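Local coordinates for S-adenosylmethionine:tRNA ribosyltransferase-isomerase (Thermotoga maritima, PDB 1VKY), which probably transfers and isomerises the ribose of S-adenosylmethionine onto the 7-aminomethyl group of preQ1 in tRNA, giving epoxyqueuosine, at residues Asn254-Glu268 against Ile287-Thr301. Residues are numbered along the deposited sequence; the frame is centred on the assembly and turned at random.
Sequences NRIVAVGTTTVRTLE and IYPPFEFKLVDALVT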
loop_
_atom_site.group_PDB
_atom_site.type_symbol
_atom_site.label_atom_id
_atom_site.label_comp_id
_atom_site.label_asym_id
_atom_site.label_seq_id
_atom_site.Cartn_x
_atom_site.Cartn_y
_atom_site.Cartn_z
ATOM N N ASN B 254 2.443 -19.199 30.413
ATOM C CA ASN B 254 3.041 -18.164 29.493
ATOM C C ASN B 254 1.967 -17.327 28.792
ATOM O O ASN B 254 0.780 -17.577 28.969
ATOM C CB ASN B 254 3.917 -18.816 28.429
ATOM C CG ASN B 254 5.193 -19.383 28.992
ATOM O OD1 ASN B 254 5.396 -20.572 28.953
ATOM N ND2 ASN B 254 6.054 -18.533 29.495
ATOM N N ARG B 255 2.388 -16.366 27.972
ATOM C CA ARG B 255 1.436 -15.470 27.315
ATOM C C ARG B 255 1.076 -15.880 25.893
ATOM O O ARG B 255 1.945 -16.283 25.119
ATOM C CB ARG B 255 1.985 -14.077 27.288
ATOM C CG ARG B 255 1.906 -13.417 28.662
ATOM C CD ARG B 255 2.657 -12.161 28.733
ATOM N NE ARG B 255 4.037 -12.383 28.310
ATOM C CZ ARG B 255 4.995 -11.489 28.442
ATOM N NH1 ARG B 255 4.711 -10.330 29.003
ATOM N NH2 ARG B 255 6.228 -11.757 28.017
ATOM N N ILE B 256 -0.208 -15.741 25.579
ATOM C CA ILE B 256 -0.716 -15.746 24.208
ATOM C C ILE B 256 -0.704 -14.300 23.676
ATOM O O ILE B 256 -1.400 -13.399 24.169
ATOM C CB ILE B 256 -2.116 -16.350 24.155
ATOM C CG1 ILE B 256 -2.083 -17.809 24.615
ATOM C CG2 ILE B 256 -2.727 -16.249 22.740
ATOM C CD1 ILE B 256 -3.443 -18.295 25.010
ATOM N N VAL B 257 0.169 -14.083 22.708
ATOM C CA VAL B 257 0.390 -12.814 22.119
ATOM C C VAL B 257 -0.244 -12.836 20.741
ATOM O O VAL B 257 0.266 -13.476 19.822
ATOM C CB VAL B 257 1.916 -12.473 22.030
ATOM C CG1 VAL B 257 2.119 -11.029 21.545
ATOM C CG2 VAL B 257 2.629 -12.668 23.393
ATOM N N ALA B 258 -1.334 -12.097 20.575
ATOM C CA ALA B 258 -1.979 -12.023 19.270
ATOM C C ALA B 258 -1.248 -11.031 18.407
ATOM O O ALA B 258 -0.898 -9.949 18.856
ATOM C CB ALA B 258 -3.429 -11.643 19.395
ATOM N N VAL B 259 -1.037 -11.398 17.144
ATOM C CA VAL B 259 -0.449 -10.463 16.182
ATOM C C VAL B 259 -1.541 -10.027 15.226
ATOM O O VAL B 259 -1.969 -10.823 14.370
ATOM C CB VAL B 259 0.721 -11.098 15.422
ATOM C CG1 VAL B 259 1.273 -10.076 14.403
ATOM C CG2 VAL B 259 1.791 -11.541 16.404
ATOM N N GLY B 260 -2.038 -8.811 15.444
ATOM C CA GLY B 260 -3.114 -8.227 14.623
ATOM C C GLY B 260 -4.506 -8.403 15.187
ATOM O O GLY B 260 -4.774 -9.364 15.872
ATOM N N THR B 261 -5.388 -7.446 14.906
ATOM C CA THR B 261 -6.764 -7.415 15.393
ATOM C C THR B 261 -7.622 -8.525 14.826
ATOM O O THR B 261 -8.564 -9.014 15.506
ATOM C CB THR B 261 -7.443 -6.077 15.051
ATOM O OG1 THR B 261 -7.329 -5.826 13.645
ATOM C CG2 THR B 261 -6.728 -4.900 15.704
ATOM N N THR B 262 -7.287 -8.991 13.625
ATOM C CA THR B 262 -8.002 -10.188 13.087
ATOM C C THR B 262 -7.776 -11.401 13.987
ATOM O O THR B 262 -8.712 -12.109 14.344
ATOM C CB THR B 262 -7.551 -10.510 11.672
ATOM O OG1 THR B 262 -7.899 -9.411 10.829
ATOM C CG2 THR B 262 -8.346 -11.706 11.087
ATOM N N THR B 263 -6.525 -11.660 14.350
ATOM C CA THR B 263 -6.234 -12.726 15.298
ATOM C C THR B 263 -7.038 -12.578 16.600
ATOM O O THR B 263 -7.596 -13.553 17.116
ATOM C CB THR B 263 -4.741 -12.726 15.614
ATOM O OG1 THR B 263 -3.982 -13.005 14.426
ATOM C CG2 THR B 263 -4.401 -13.860 16.571
ATOM N N VAL B 264 -7.075 -11.358 17.139
ATOM C CA VAL B 264 -7.853 -11.107 18.382
ATOM C C VAL B 264 -9.292 -11.490 18.238
ATOM O O VAL B 264 -9.824 -12.152 19.095
ATOM C CB VAL B 264 -7.779 -9.634 18.790
ATOM C CG1 VAL B 264 -8.717 -9.338 19.973
ATOM C CG2 VAL B 264 -6.358 -9.258 19.139
ATOM N N ARG B 265 -9.949 -11.041 17.164
ATOM C CA ARG B 265 -11.372 -11.336 16.979
ATOM C C ARG B 265 -11.596 -12.806 16.837
ATOM O O ARG B 265 -12.549 -13.337 17.391
ATOM C CB ARG B 265 -11.956 -10.575 15.769
ATOM C CG ARG B 265 -11.814 -9.042 15.847
ATOM C CD ARG B 265 -12.484 -8.219 14.637
ATOM N NE ARG B 265 -12.898 -9.163 13.607
ATOM C CZ ARG B 265 -12.318 -9.357 12.434
ATOM N NH1 ARG B 265 -11.294 -8.612 12.040
ATOM N NH2 ARG B 265 -12.790 -10.320 11.632
ATOM N N THR B 266 -10.702 -13.519 16.157
ATOM C CA THR B 266 -10.852 -14.972 16.035
ATOM C C THR B 266 -10.714 -15.683 17.355
ATOM O O THR B 266 -11.543 -16.514 17.711
ATOM C CB THR B 266 -9.814 -15.532 14.993
ATOM O OG1 THR B 266 -10.241 -15.118 13.676
ATOM C CG2 THR B 266 -9.852 -17.081 14.968
ATOM N N LEU B 267 -9.665 -15.365 18.101
ATOM C CA LEU B 267 -9.454 -15.995 19.383
ATOM C C LEU B 267 -10.526 -15.684 20.445
ATOM O O LEU B 267 -10.926 -16.582 21.217
ATOM C CB LEU B 267 -8.077 -15.633 19.910
ATOM C CG LEU B 267 -6.860 -16.172 19.119
ATOM C CD1 LEU B 267 -5.634 -15.544 19.802
ATOM C CD2 LEU B 267 -6.773 -17.682 19.080
ATOM N N GLU B 268 -10.964 -14.426 20.518
ATOM C CA GLU B 268 -12.035 -14.070 21.472
ATOM C C GLU B 268 -13.408 -14.630 21.085
ATOM O O GLU B 268 -14.263 -14.904 21.944
ATOM C CB GLU B 268 -12.072 -12.553 21.688
ATOM C CG GLU B 268 -10.826 -12.031 22.381
ATOM C CD GLU B 268 -10.546 -12.670 23.740
ATOM O OE1 GLU B 268 -11.502 -12.816 24.541
ATOM O OE2 GLU B 268 -9.383 -13.019 24.033
ATOM N N ILE B 287 -15.978 -5.879 19.354
ATOM C CA ILE B 287 -15.227 -5.630 20.559
ATOM C C ILE B 287 -15.146 -4.116 20.765
ATOM O O ILE B 287 -14.683 -3.374 19.898
ATOM C CB ILE B 287 -13.837 -6.272 20.490
ATOM C CG1 ILE B 287 -13.966 -7.776 20.268
ATOM C CG2 ILE B 287 -12.997 -5.855 21.711
ATOM C CD1 ILE B 287 -12.622 -8.510 20.017
ATOM N N TYR B 288 -15.619 -3.684 21.925
ATOM C CA TYR B 288 -15.762 -2.272 22.269
ATOM C C TYR B 288 -15.571 -2.171 23.785
ATOM O O TYR B 288 -15.977 -3.096 24.508
ATOM C CB TYR B 288 -17.178 -1.861 21.863
ATOM C CG TYR B 288 -17.500 -0.400 21.960
ATOM C CD1 TYR B 288 -17.206 0.467 20.916
ATOM C CD2 TYR B 288 -18.107 0.131 23.113
ATOM C CE1 TYR B 288 -17.478 1.822 20.995
ATOM C CE2 TYR B 288 -18.380 1.525 23.200
ATOM C CZ TYR B 288 -18.079 2.356 22.118
ATOM O OH TYR B 288 -18.345 3.732 22.118
ATOM N N PRO B 289 -14.999 -1.090 24.303
ATOM C CA PRO B 289 -14.680 -1.028 25.756
ATOM C C PRO B 289 -15.949 -0.878 26.599
ATOM O O PRO B 289 -16.853 -0.216 26.156
ATOM C CB PRO B 289 -13.849 0.240 25.889
ATOM C CG PRO B 289 -13.665 0.785 24.550
ATOM C CD PRO B 289 -14.648 0.157 23.631
ATOM N N PRO B 290 -16.047 -1.475 27.785
ATOM C CA PRO B 290 -15.060 -2.366 28.346
ATOM C C PRO B 290 -15.200 -3.813 27.825
ATOM O O PRO B 290 -16.312 -4.281 27.577
ATOM C CB PRO B 290 -15.383 -2.291 29.844
ATOM C CG PRO B 290 -16.826 -2.175 29.860
ATOM C CD PRO B 290 -17.177 -1.260 28.720
ATOM N N PHE B 291 -14.089 -4.513 27.655
ATOM C CA PHE B 291 -14.160 -5.902 27.153
ATOM C C PHE B 291 -13.141 -6.762 27.893
ATOM O O PHE B 291 -12.009 -6.318 28.094
ATOM C CB PHE B 291 -13.852 -5.925 25.639
ATOM C CG PHE B 291 -14.212 -7.229 24.947
ATOM C CD1 PHE B 291 -15.455 -7.411 24.372
ATOM C CD2 PHE B 291 -13.286 -8.263 24.848
ATOM C CE1 PHE B 291 -15.771 -8.618 23.738
ATOM C CE2 PHE B 291 -13.596 -9.452 24.167
ATOM C CZ PHE B 291 -14.816 -9.604 23.607
ATOM N N GLU B 292 -13.533 -7.987 28.251
ATOM C CA GLU B 292 -12.660 -8.940 28.918
ATOM C C GLU B 292 -12.055 -9.919 27.899
ATOM O O GLU B 292 -12.780 -10.682 27.253
ATOM C CB GLU B 292 -13.455 -9.764 29.933
ATOM C CG GLU B 292 -12.625 -10.734 30.766
ATOM C CD GLU B 292 -11.651 -10.028 31.728
ATOM O OE1 GLU B 292 -11.856 -8.833 32.084
ATOM O OE2 GLU B 292 -10.662 -10.683 32.131
ATOM N N PHE B 293 -10.731 -9.902 27.806
ATOM C CA PHE B 293 -10.020 -10.743 26.857
ATOM C C PHE B 293 -9.732 -12.082 27.534
ATOM O O PHE B 293 -8.984 -12.150 28.496
ATOM C CB PHE B 293 -8.804 -10.008 26.329
ATOM C CG PHE B 293 -9.195 -8.863 25.459
ATOM C CD1 PHE B 293 -9.598 -7.641 26.029
ATOM C CD2 PHE B 293 -9.255 -9.019 24.086
ATOM C CE1 PHE B 293 -10.056 -6.579 25.220
ATOM C CE2 PHE B 293 -9.697 -8.006 23.280
ATOM C CZ PHE B 293 -10.118 -6.765 23.837
ATOM N N LYS B 294 -10.389 -13.131 27.062
ATOM C CA LYS B 294 -10.272 -14.451 27.641
ATOM C C LYS B 294 -9.086 -15.255 27.140
ATOM O O LYS B 294 -8.610 -16.178 27.808
ATOM C CB LYS B 294 -11.550 -15.230 27.363
ATOM C CG LYS B 294 -12.740 -14.632 28.089
ATOM C CD LYS B 294 -14.061 -15.388 27.761
ATOM C CE LYS B 294 -15.215 -14.919 28.686
ATOM N NZ LYS B 294 -14.792 -14.350 30.040
ATOM N N LEU B 295 -8.618 -14.976 25.951
ATOM C CA LEU B 295 -7.506 -15.756 25.403
ATOM C C LEU B 295 -6.273 -14.910 25.111
ATOM O O LEU B 295 -5.128 -15.359 25.254
ATOM C CB LEU B 295 -7.909 -16.512 24.132
ATOM C CG LEU B 295 -8.364 -17.952 24.228
ATOM C CD1 LEU B 295 -8.605 -18.534 22.888
ATOM C CD2 LEU B 295 -7.404 -18.861 25.049
ATOM N N VAL B 296 -6.464 -13.660 24.809
ATOM C CA VAL B 296 -5.322 -12.830 24.391
ATOM C C VAL B 296 -4.661 -12.116 25.580
ATOM O O VAL B 296 -5.311 -11.304 26.240
ATOM C CB VAL B 296 -5.804 -11.814 23.376
ATOM C CG1 VAL B 296 -4.621 -10.898 22.910
ATOM C CG2 VAL B 296 -6.458 -12.492 22.196
ATOM N N ASP B 297 -3.383 -12.410 25.844
ATOM C CA ASP B 297 -2.648 -11.786 26.978
ATOM C C ASP B 297 -1.863 -10.536 26.604
ATOM O O ASP B 297 -1.526 -9.709 27.465
ATOM C CB ASP B 297 -1.690 -12.781 27.619
ATOM C CG ASP B 297 -2.392 -14.065 28.029
ATOM O OD1 ASP B 297 -3.436 -13.979 28.697
ATOM O OD2 ASP B 297 -1.996 -15.199 27.686
ATOM N N ALA B 298 -1.547 -10.410 25.327
ATOM C CA ALA B 298 -0.795 -9.293 24.780
ATOM C C ALA B 298 -1.120 -9.135 23.317
ATOM O O ALA B 298 -1.625 -10.050 22.693
ATOM C CB ALA B 298 0.680 -9.503 24.985
ATOM N N LEU B 299 -0.832 -7.968 22.741
ATOM C CA LEU B 299 -1.337 -7.665 21.388
ATOM C C LEU B 299 -0.296 -6.836 20.616
ATOM O O LEU B 299 0.149 -5.827 21.139
ATOM C CB LEU B 299 -2.668 -6.898 21.464
ATOM C CG LEU B 299 -3.229 -6.296 20.135
ATOM C CD1 LEU B 299 -3.425 -7.405 19.143
ATOM C CD2 LEU B 299 -4.495 -5.598 20.302
ATOM N N VAL B 300 0.112 -7.311 19.426
ATOM C CA VAL B 300 0.863 -6.464 18.451
ATOM C C VAL B 300 -0.086 -6.017 17.336
ATOM O O VAL B 300 -0.792 -6.834 16.706
ATOM C CB VAL B 300 2.017 -7.250 17.809
ATOM C CG1 VAL B 300 2.802 -6.403 16.850
ATOM C CG2 VAL B 300 2.912 -7.864 18.863
ATOM N N THR B 301 -0.086 -4.724 17.068
ATOM C CA THR B 301 -1.007 -4.153 16.114
ATOM C C THR B 301 -0.491 -2.818 15.548
ATOM O O THR B 301 0.409 -2.205 16.094
ATOM C CB THR B 301 -2.364 -3.970 16.795
ATOM O OG1 THR B 301 -3.345 -3.528 15.833
ATOM C CG2 THR B 301 -2.311 -2.874 17.851
#
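The carboxylate of Glu-268, on the helix that follows strand 256-259, is a worked example of a buried acid gripping three consecutive backbone amides, those of Lys-294, Leu-295 and Val-296. Its CB lies 4.4 Å from Ile-287 CD1. CG, set beside the backbone N, passes obliquely by the Phe-293 ring, 3.8 Å from CD2; a bend at chi2 (-57°) then carries CD to the loop backbone. OE1 takes the N-H of Lys-294 on its syn side at 2.8 Å and also forms a salt bridge with Arg-272. OE2 accepts two N-H groups, Leu-295 on the syn side and Val-296 nearly in line with the C-O bond. A glutamine in its place would probably leave at least one of these amides without an acceptor and weaken the hold on Arg-272. The loop leads into strand 298-301, the parallel neighbour of strand 256-259 in the mixed sheet, bonded through pairs such as Val-300 N to Ala-258 O (2.9 Å); Gly-260, the N-cap, joins strand 256-259 directly to the helix packed on this pair. Just before the first bridged pair, Asp-297 directs its carboxylate at strand 256-259: OD2 receives Ile-256 N almost straight (173°) on the anti side and forms a salt bridge with Arg-250. Between helix and sheet, Val-264 CG1 meets the edge of the Phe-293 ring, 3.7 Å from CE2, and CG2 presses on Leu-299 CD1 at a tight 3.5 Å.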